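Local coordinates for putative cell adhesion protein (Bacteroides eggerthii, PDB 4GPV) that probably serves as a subunit of a pilus, a surface fibre of this gut bacterium, and so takes part in cell adhesion, at residues A157-M171 / G296-A310. Sequence-based numbering, arbitrary orientation.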
ATOM      1  N   ALA A 157       3.199   1.695   2.409  1.00 17.00           N
ATOM      2  CA  ALA A 157       2.083   1.386   1.508  1.00 16.39           C
ATOM      3  C   ALA A 157       1.232   2.622   1.151  1.00 18.92           C
ATOM      4  O   ALA A 157       1.397   3.715   1.699  1.00 19.02           O
ATOM      5  CB  ALA A 157       1.196   0.332   2.161  1.00 17.01           C
ATOM      6  N   ALA A 158       0.274   2.389   0.242  1.00 17.21           N
ATOM      7  CA  ALA A 158      -0.827   3.265  -0.119  1.00 17.75           C
ATOM      8  C   ALA A 158      -2.109   2.557   0.308  1.00 19.86           C
ATOM      9  O   ALA A 158      -2.121   1.321   0.458  1.00 17.87           O
ATOM     10  CB  ALA A 158      -0.825   3.521  -1.639  1.00 18.55           C
ATOM     11  N   LYS A 159      -3.190   3.294   0.449  1.00 16.43           N
ATOM     12  CA  LYS A 159      -4.474   2.732   0.811  1.00 14.55           C
ATOM     13  C   LYS A 159      -5.481   3.081  -0.283  1.00 18.85           C
ATOM     14  O   LYS A 159      -5.491   4.227  -0.761  1.00 17.93           O
ATOM     15  CB  LYS A 159      -4.911   3.327   2.164  1.00 17.45           C
ATOM     16  CG  LYS A 159      -6.220   2.777   2.701  1.00 21.05           C
ATOM     17  CD  LYS A 159      -6.435   3.283   4.139  1.00 25.71           C
ATOM     18  CE  LYS A 159      -7.438   4.372   4.284  1.00 41.80           C
ATOM     19  NZ  LYS A 159      -7.572   4.796   5.710  1.00 30.51           N
ATOM     20  N   ILE A 160      -6.315   2.107  -0.666  1.00 16.52           N
ATOM     21  CA  ILE A 160      -7.357   2.341  -1.689  1.00 15.66           C
ATOM     22  C   ILE A 160      -8.701   1.998  -1.063  1.00 21.51           C
ATOM     23  O   ILE A 160      -8.872   0.863  -0.644  1.00 19.65           O
ATOM     24  CB  ILE A 160      -7.087   1.504  -2.974  1.00 17.51           C
ATOM     25  CG1 ILE A 160      -5.728   1.889  -3.612  1.00 18.74           C
ATOM     26  CG2 ILE A 160      -8.253   1.688  -4.005  1.00 19.35           C
ATOM     27  CD1 ILE A 160      -5.259   0.886  -4.681  1.00 17.63           C
ATOM     28  N   GLN A 161      -9.660   2.947  -1.042  1.00 17.94           N
ATOM     29  CA  GLN A 161     -11.000   2.708  -0.496  1.00 18.39           C
ATOM     30  C   GLN A 161     -12.002   2.719  -1.629  1.00 20.61           C
ATOM     31  O   GLN A 161     -11.872   3.543  -2.533  1.00 19.92           O
ATOM     32  CB  GLN A 161     -11.394   3.811   0.512  1.00 20.22           C
ATOM     33  CG  GLN A 161     -10.721   3.637   1.863  1.00 36.95           C
ATOM     34  CD  GLN A 161     -10.975   4.822   2.760  1.00 40.90           C
ATOM     35  OE1 GLN A 161     -10.388   5.895   2.600  1.00 39.03           O
ATOM     36  NE2 GLN A 161     -11.867   4.646   3.710  1.00 42.63           N
ATOM     37  N   LEU A 162     -13.047   1.874  -1.541  1.00 17.43           N
ATOM     38  CA  LEU A 162     -14.082   1.821  -2.563  1.00 18.25           C
ATOM     39  C   LEU A 162     -15.437   2.200  -1.990  1.00 21.93           C
ATOM     40  O   LEU A 162     -15.862   1.642  -0.972  1.00 20.93           O
ATOM     41  CB  LEU A 162     -14.135   0.398  -3.180  1.00 18.39           C
ATOM     42  CG  LEU A 162     -15.270   0.116  -4.147  1.00 20.51           C
ATOM     43  CD1 LEU A 162     -15.167   1.013  -5.396  1.00 19.93           C
ATOM     44  CD2 LEU A 162     -15.317  -1.367  -4.529  1.00 24.72           C
ATOM     45  N   ILE A 163     -16.107   3.160  -2.659  1.00 17.59           N
ATOM     46  CA  ILE A 163     -17.492   3.588  -2.390  1.00 18.55           C
ATOM     47  C   ILE A 163     -18.325   3.196  -3.620  1.00 23.04           C
ATOM     48  O   ILE A 163     -18.026   3.673  -4.719  1.00 20.91           O
ATOM     49  CB  ILE A 163     -17.581   5.113  -2.077  1.00 21.79           C
ATOM     50  CG1 ILE A 163     -16.812   5.467  -0.791  1.00 21.90           C
ATOM     51  CG2 ILE A 163     -19.036   5.599  -1.986  1.00 24.14           C
ATOM     52  CD1 ILE A 163     -16.606   6.944  -0.608  1.00 25.82           C
ATOM     53  N   VAL A 164     -19.373   2.367  -3.442  1.00 20.47           N
ATOM     54  CA  VAL A 164     -20.213   1.937  -4.537  1.00 20.15           C
ATOM     55  C   VAL A 164     -21.580   2.600  -4.410  1.00 23.68           C
ATOM     56  O   VAL A 164     -22.180   2.551  -3.340  1.00 24.03           O
ATOM     57  CB  VAL A 164     -20.337   0.399  -4.574  1.00 23.17           C
ATOM     58  CG1 VAL A 164     -21.260  -0.054  -5.717  1.00 24.12           C
ATOM     59  CG2 VAL A 164     -18.956  -0.246  -4.698  1.00 22.83           C
ATOM     60  N   LYS A 165     -22.013   3.283  -5.463  1.00 20.15           N
ATOM     61  CA  LYS A 165     -23.367   3.864  -5.553  1.00 20.91           C
ATOM     62  C   LYS A 165     -24.052   3.094  -6.648  1.00 25.85           C
ATOM     63  O   LYS A 165     -23.740   3.294  -7.825  1.00 25.09           O
ATOM     64  CB  LYS A 165     -23.321   5.376  -5.813  1.00 24.21           C
ATOM     65  CG  LYS A 165     -22.725   6.106  -4.628  1.00 25.46           C
ATOM     66  CD  LYS A 165     -22.493   7.564  -4.887  1.00 36.72           C
ATOM     67  CE  LYS A 165     -21.794   8.171  -3.704  1.00 48.02           C
ATOM     68  NZ  LYS A 165     -21.837   9.659  -3.733  1.00 67.13           N
ATOM     69  N   ASP A 166     -24.911   2.136  -6.265  1.00 23.74           N
ATOM     70  CA  ASP A 166     -25.530   1.239  -7.214  1.00 23.19           C
ATOM     71  C   ASP A 166     -26.923   1.713  -7.631  1.00 27.65           C
ATOM     72  O   ASP A 166     -27.875   1.601  -6.853  1.00 28.35           O
ATOM     73  CB  ASP A 166     -25.594  -0.188  -6.661  1.00 24.07           C
ATOM     74  CG  ASP A 166     -25.994  -1.196  -7.731  1.00 32.29           C
ATOM     75  OD1 ASP A 166     -26.073  -0.804  -8.927  1.00 30.95           O
ATOM     76  OD2 ASP A 166     -26.219  -2.369  -7.385  1.00 34.48           O
ATOM     77  N   ASN A 167     -27.047   2.176  -8.901  1.00 24.67           N
ATOM     78  CA  ASN A 167     -28.302   2.662  -9.474  1.00 26.13           C
ATOM     79  C   ASN A 167     -28.789   1.729 -10.577  1.00 30.15           C
ATOM     80  O   ASN A 167     -29.655   2.101 -11.373  1.00 31.31           O
ATOM     81  CB  ASN A 167     -28.167   4.099  -9.999  1.00 28.79           C
ATOM     82  CG  ASN A 167     -27.836   5.107  -8.931  1.00 41.60           C
ATOM     83  OD1 ASN A 167     -28.150   4.938  -7.745  1.00 33.63           O
ATOM     84  ND2 ASN A 167     -27.205   6.190  -9.337  1.00 36.24           N
ATOM     85  N   ARG A 168     -28.218   0.518 -10.638  1.00 26.14           N
ATOM     86  CA  ARG A 168     -28.668  -0.483 -11.609  1.00 25.66           C
ATOM     87  C   ARG A 168     -30.038  -0.995 -11.167  1.00 32.24           C
ATOM     88  O   ARG A 168     -30.295  -1.094  -9.969  1.00 33.15           O
ATOM     89  CB  ARG A 168     -27.665  -1.646 -11.733  1.00 24.64           C
ATOM     90  CG  ARG A 168     -26.317  -1.287 -12.363  1.00 23.36           C
ATOM     91  CD  ARG A 168     -25.278  -2.398 -12.182  1.00 27.33           C
ATOM     92  NE  ARG A 168     -25.052  -2.653 -10.752  1.00 29.90           N
ATOM     93  CZ  ARG A 168     -24.378  -3.681 -10.250  1.00 39.68           C
ATOM     94  NH1 ARG A 168     -23.825  -4.582 -11.055  1.00 27.76           N
ATOM     95  NH2 ARG A 168     -24.240  -3.810  -8.939  1.00 28.87           N
ATOM     96  N   LYS A 169     -30.909  -1.296 -12.122  1.00 30.74           N
ATOM     97  CA  LYS A 169     -32.242  -1.795 -11.811  1.00 31.75           C
ATOM     98  C   LYS A 169     -32.412  -3.178 -12.382  1.00 36.51           C
ATOM     99  O   LYS A 169     -31.795  -3.491 -13.395  1.00 35.17           O
ATOM    100  CB  LYS A 169     -33.325  -0.860 -12.407  1.00 35.95           C
ATOM    101  CG  LYS A 169     -33.275   0.588 -11.925  1.00 52.86           C
ATOM    102  CD  LYS A 169     -34.419   1.429 -12.520  1.00 60.66           C
ATOM    103  CE  LYS A 169     -34.210   1.813 -13.968  1.00 71.99           C
ATOM    104  NZ  LYS A 169     -35.299   2.682 -14.472  1.00 83.48           N
ATOM    105  N   ASN A 170     -33.309  -3.974 -11.782  1.00 35.27           N
ATOM    106  CA  ASN A 170     -33.693  -5.303 -12.267  1.00 35.71           C
ATOM    107  C   ASN A 170     -32.480  -6.192 -12.557  1.00 36.08           C
ATOM    108  O   ASN A 170     -32.350  -6.739 -13.663  1.00 35.86           O
ATOM    109  CB  ASN A 170     -34.561  -5.165 -13.516  1.00 39.98           C
ATOM    110  CG  ASN A 170     -35.766  -4.268 -13.349  1.00 55.81           C
ATOM    111  OD1 ASN A 170     -36.445  -4.260 -12.313  1.00 43.51           O
ATOM    112  ND2 ASN A 170     -36.035  -3.474 -14.366  1.00 46.65           N
HETATM  113  N   MSE A 171     -31.613  -6.323 -11.553  1.00 31.70           N
HETATM  114  CA  MSE A 171     -30.413  -7.148 -11.682  0.50 29.50           C
HETATM  115  C   MSE A 171     -30.755  -8.639 -11.690  1.00 35.60           C
HETATM  116  O   MSE A 171     -29.972  -9.429 -12.213  1.00 35.57           O
HETATM  117  CB  MSE A 171     -29.425  -6.839 -10.572  0.50 29.55           C
HETATM  118  CG  MSE A 171     -28.716  -5.531 -10.770  0.50 33.60           C
HETATM  119 SE   MSE A 171     -27.652  -5.153  -9.227  0.38 38.20          SE
HETATM  120  CE  MSE A 171     -26.304  -6.632  -9.345  0.50 34.05           C
ATOM    121  N   GLY A 296       2.185   6.290   0.744  1.00 20.58           N
ATOM    122  CA  GLY A 296       1.789   7.399   1.611  1.00 20.40           C
ATOM    123  C   GLY A 296       0.624   8.218   1.094  1.00 22.03           C
ATOM    124  O   GLY A 296       0.433   9.358   1.529  1.00 21.88           O
ATOM    125  N   LYS A 297      -0.145   7.662   0.155  1.00 17.91           N
ATOM    126  CA  LYS A 297      -1.362   8.336  -0.339  1.00 17.11           C
ATOM    127  C   LYS A 297      -2.546   7.436  -0.074  1.00 18.74           C
ATOM    128  O   LYS A 297      -2.422   6.202  -0.067  1.00 19.48           O
ATOM    129  CB  LYS A 297      -1.250   8.659  -1.845  1.00 19.86           C
ATOM    130  CG  LYS A 297      -0.144   9.676  -2.152  1.00 31.34           C
ATOM    131  CD  LYS A 297      -0.684  11.016  -2.603  1.00 45.68           C
ATOM    132  CE  LYS A 297       0.454  11.988  -2.839  1.00 60.17           C
ATOM    133  NZ  LYS A 297       0.330  12.706  -4.135  1.00 74.70           N
ATOM    134  N   SER A 298      -3.706   8.055   0.110  1.00 18.10           N
ATOM    135  CA  SER A 298      -4.950   7.381   0.409  1.00 17.99           C
ATOM    136  C   SER A 298      -5.934   7.738  -0.711  1.00 21.02           C
ATOM    137  O   SER A 298      -6.261   8.903  -0.875  1.00 21.82           O
ATOM    138  CB  SER A 298      -5.447   7.837   1.785  1.00 20.58           C
ATOM    139  OG  SER A 298      -6.751   7.342   2.068  1.00 23.35           O
ATOM    140  N   TYR A 299      -6.348   6.742  -1.515  1.00 17.90           N
ATOM    141  CA  TYR A 299      -7.216   6.980  -2.672  1.00 17.32           C
ATOM    142  C   TYR A 299      -8.625   6.586  -2.349  1.00 21.17           C
ATOM    143  O   TYR A 299      -8.864   5.489  -1.840  1.00 21.69           O
ATOM    144  CB  TYR A 299      -6.736   6.154  -3.904  1.00 17.64           C
ATOM    145  CG  TYR A 299      -5.313   6.501  -4.293  1.00 17.19           C
ATOM    146  CD1 TYR A 299      -4.231   5.880  -3.674  1.00 18.45           C
ATOM    147  CD2 TYR A 299      -5.046   7.527  -5.197  1.00 18.55           C
ATOM    148  CE1 TYR A 299      -2.920   6.237  -3.978  1.00 19.30           C
ATOM    149  CE2 TYR A 299      -3.730   7.886  -5.516  1.00 19.00           C
ATOM    150  CZ  TYR A 299      -2.672   7.238  -4.893  1.00 24.57           C
ATOM    151  OH  TYR A 299      -1.368   7.599  -5.113  1.00 23.39           O
ATOM    152  N   THR A 300      -9.547   7.445  -2.701  1.00 19.55           N
ATOM    153  CA  THR A 300     -10.971   7.159  -2.530  1.00 19.75           C
ATOM    154  C   THR A 300     -11.568   7.021  -3.933  1.00 22.53           C
ATOM    155  O   THR A 300     -11.470   7.944  -4.760  1.00 21.33           O
ATOM    156  CB  THR A 300     -11.672   8.206  -1.682  1.00 26.03           C
ATOM    157  OG1 THR A 300     -11.107   8.216  -0.365  1.00 26.70           O
ATOM    158  CG2 THR A 300     -13.180   7.946  -1.599  1.00 27.89           C
ATOM    159  N   VAL A 301     -12.110   5.833  -4.224  1.00 18.17           N
ATOM    160  CA  VAL A 301     -12.696   5.565  -5.525  1.00 18.13           C
ATOM    161  C   VAL A 301     -14.188   5.452  -5.350  1.00 21.92           C
ATOM    162  O   VAL A 301     -14.609   4.556  -4.623  1.00 20.14           O
ATOM    163  CB  VAL A 301     -12.136   4.265  -6.139  1.00 19.52           C
ATOM    164  CG1 VAL A 301     -12.797   3.953  -7.492  1.00 19.68           C
ATOM    165  CG2 VAL A 301     -10.606   4.299  -6.253  1.00 19.76           C
ATOM    166  N   THR A 302     -14.973   6.354  -5.989  1.00 19.43           N
ATOM    167  CA  THR A 302     -16.450   6.264  -5.966  1.00 19.52           C
ATOM    168  C   THR A 302     -16.895   5.775  -7.324  1.00 23.53           C
ATOM    169  O   THR A 302     -16.581   6.388  -8.338  1.00 22.92           O
ATOM    170  CB  THR A 302     -17.095   7.600  -5.588  1.00 24.87           C
ATOM    171  OG1 THR A 302     -16.429   8.138  -4.452  1.00 28.63           O
ATOM    172  CG2 THR A 302     -18.606   7.480  -5.328  1.00 27.06           C
ATOM    173  N   VAL A 303     -17.616   4.649  -7.351  1.00 21.47           N
ATOM    174  CA  VAL A 303     -18.099   4.035  -8.587  1.00 20.45           C
ATOM    175  C   VAL A 303     -19.620   4.128  -8.556  1.00 24.47           C
ATOM    176  O   VAL A 303     -20.228   3.608  -7.611  1.00 22.21           O
ATOM    177  CB  VAL A 303     -17.621   2.558  -8.663  1.00 24.44           C
ATOM    178  CG1 VAL A 303     -18.124   1.880  -9.949  1.00 25.23           C
ATOM    179  CG2 VAL A 303     -16.095   2.465  -8.561  1.00 25.20           C
ATOM    180  N   THR A 304     -20.221   4.842  -9.529  1.00 22.41           N
ATOM    181  CA  THR A 304     -21.670   4.966  -9.653  1.00 22.01           C
ATOM    182  C   THR A 304     -22.035   4.102 -10.835  1.00 27.40           C
ATOM    183  O   THR A 304     -21.577   4.369 -11.951  1.00 26.91           O
ATOM    184  CB  THR A 304     -22.116   6.435  -9.792  1.00 28.91           C
ATOM    185  OG1 THR A 304     -21.652   7.148  -8.650  1.00 31.42           O
ATOM    186  CG2 THR A 304     -23.643   6.592  -9.895  1.00 31.49           C
ATOM    187  N   LEU A 305     -22.890   3.104 -10.596  1.00 25.51           N
ATOM    188  CA  LEU A 305     -23.357   2.185 -11.634  1.00 24.81           C
ATOM    189  C   LEU A 305     -24.798   2.458 -12.002  1.00 28.00           C
ATOM    190  O   LEU A 305     -25.588   2.720 -11.111  1.00 27.21           O
ATOM    191  CB  LEU A 305     -23.258   0.762 -11.082  1.00 24.94           C
ATOM    192  CG  LEU A 305     -21.882   0.320 -10.611  1.00 28.54           C
ATOM    193  CD1 LEU A 305     -21.941  -1.081 -10.091  1.00 29.13           C
ATOM    194  CD2 LEU A 305     -20.848   0.443 -11.744  1.00 31.93           C
ATOM    195  N   ASN A 306     -25.157   2.381 -13.279  1.00 25.11           N
ATOM    196  CA  ASN A 306     -26.565   2.545 -13.632  1.00 26.21           C
ATOM    197  C   ASN A 306     -26.897   1.669 -14.837  1.00 30.75           C
ATOM    198  O   ASN A 306     -26.003   1.014 -15.388  1.00 30.17           O
ATOM    199  CB  ASN A 306     -26.963   4.025 -13.834  1.00 32.94           C
ATOM    200  CG  ASN A 306     -26.688   4.599 -15.202  1.00 57.97           C
ATOM    201  OD1 ASN A 306     -25.645   4.360 -15.788  1.00 49.47           O
ATOM    202  ND2 ASN A 306     -27.599   5.421 -15.715  1.00 56.29           N
ATOM    203  N   GLY A 307     -28.177   1.612 -15.163  1.00 28.33           N
ATOM    204  CA  GLY A 307     -28.703   0.819 -16.265  1.00 29.02           C
ATOM    205  C   GLY A 307     -29.737  -0.196 -15.828  1.00 34.29           C
ATOM    206  O   GLY A 307     -29.692  -0.696 -14.700  1.00 33.82           O
ATOM    207  N   ASP A 308     -30.696  -0.499 -16.717  1.00 32.00           N
ATOM    208  CA  ASP A 308     -31.700  -1.534 -16.454  1.00 32.86           C
ATOM    209  C   ASP A 308     -31.069  -2.831 -16.915  1.00 36.77           C
ATOM    210  O   ASP A 308     -30.911  -3.034 -18.118  1.00 38.95           O
ATOM    211  CB  ASP A 308     -33.032  -1.228 -17.177  1.00 36.34           C
ATOM    212  CG  ASP A 308     -34.187  -2.207 -16.922  1.00 50.36           C
ATOM    213  OD1 ASP A 308     -33.928  -3.333 -16.431  1.00 49.42           O
ATOM    214  OD2 ASP A 308     -35.341  -1.866 -17.268  1.00 59.63           O
ATOM    215  N   VAL A 309     -30.635  -3.670 -15.958  1.00 32.58           N
ATOM    216  CA  VAL A 309     -29.909  -4.907 -16.259  1.00 31.44           C
ATOM    217  C   VAL A 309     -30.753  -5.879 -17.082  1.00 37.48           C
ATOM    218  O   VAL A 309     -30.274  -6.322 -18.117  1.00 35.84           O
ATOM    219  CB  VAL A 309     -29.344  -5.576 -14.983  1.00 34.51           C
ATOM    220  CG1 VAL A 309     -28.832  -6.993 -15.269  1.00 34.33           C
ATOM    221  CG2 VAL A 309     -28.244  -4.710 -14.381  1.00 32.48           C
ATOM    222  N   ALA A 310     -32.007  -6.168 -16.652  1.00 37.26           N
ATOM    223  CA  ALA A 310     -32.899  -7.094 -17.352  1.00 38.79           C
ATOM    224  C   ALA A 310     -33.073  -6.702 -18.816  1.00 44.14           C
ATOM    225  O   ALA A 310     -33.194  -7.590 -19.658  1.00 45.28           O
ATOM    226  CB  ALA A 310     -34.252  -7.141 -16.661  1.00 40.34           C
TER
HETATM  227  O   HOH W   1      -8.156   5.328   1.014  1.00 30.19           O
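Asp-166 OD1 is gripped from opposite faces of its carboxylate by the backbone N and NE of Arg-168, whose guanidinium lies against Leu-305 CD1 of the partner strand. The backbone N of Arg-168 reaches Asp-166 OD1 at 3.0 Å, closing an Asx turn. Arg-168 NE, with that oxygen in its guanidinium plane, makes an almost straight salt bridge of 2.8 Å to Asp-166 OD1. NH2 takes Asp-166 OD2 and has a second carboxylate partner in Asp-180. This side-on, two-nitrogen grip fixes the guanidinium's rotation, with Leu-305 CD1 over one face, 3.5 Å from Arg-168 NE.

That knot sits near the far end of a parallel pairing in which strands 158-169 and 297-306 run in step, their axes 9° apart. From Lys-159 N to Lys-297 O as far as Asn-167 N to Leu-305 O, backbone hydrogen bonds zigzag without a break; Lys-165 N to Val-303 O, 2.8 Å, is typical. The ladder is interrupted where Asn-167 O and Gly-307 N stand 4.1 Å apart, then resumes where Lys-169 N meets Gly-307 O. Beyond it Asn-170 ND2 donates to Asp-308 OD1 at 3.0 Å, from above the carboxylate plane.

Along the middle of the pair, the face carrying the Asp-166/Arg-168 ion pair is apolar: with its CG anti to the backbone N (chi1 173°), Leu-162 lays CD1 across to Val-303 CG2 at 3.6 Å, and Ile-160 lies alongside Val-301. The other is mixed. Ile-163 CD1 meets the methyl of Thr-300, and the extended Lys-165 chain passes CE over Thr-302 CG2 at 3.6 Å before NZ reaches Ser-243. Nearer the start, a water sits within hydrogen-bonding distance of Gln-161 OE1, Tyr-299 O and Ser-298 OG, whose further partner is Asp-41.

Within the FimA-like C-terminal domain, these are central strands of a mixed sheet: strand 247-251 pairs antiparallel with strand 146-169, and strand 329-343 antiparallel with strand 297-306. Strand 176-193, from the second sheet, packs on the ion-pair face, near its apolar middle, through Leu-185 and Ala-183, making a beta sandwich.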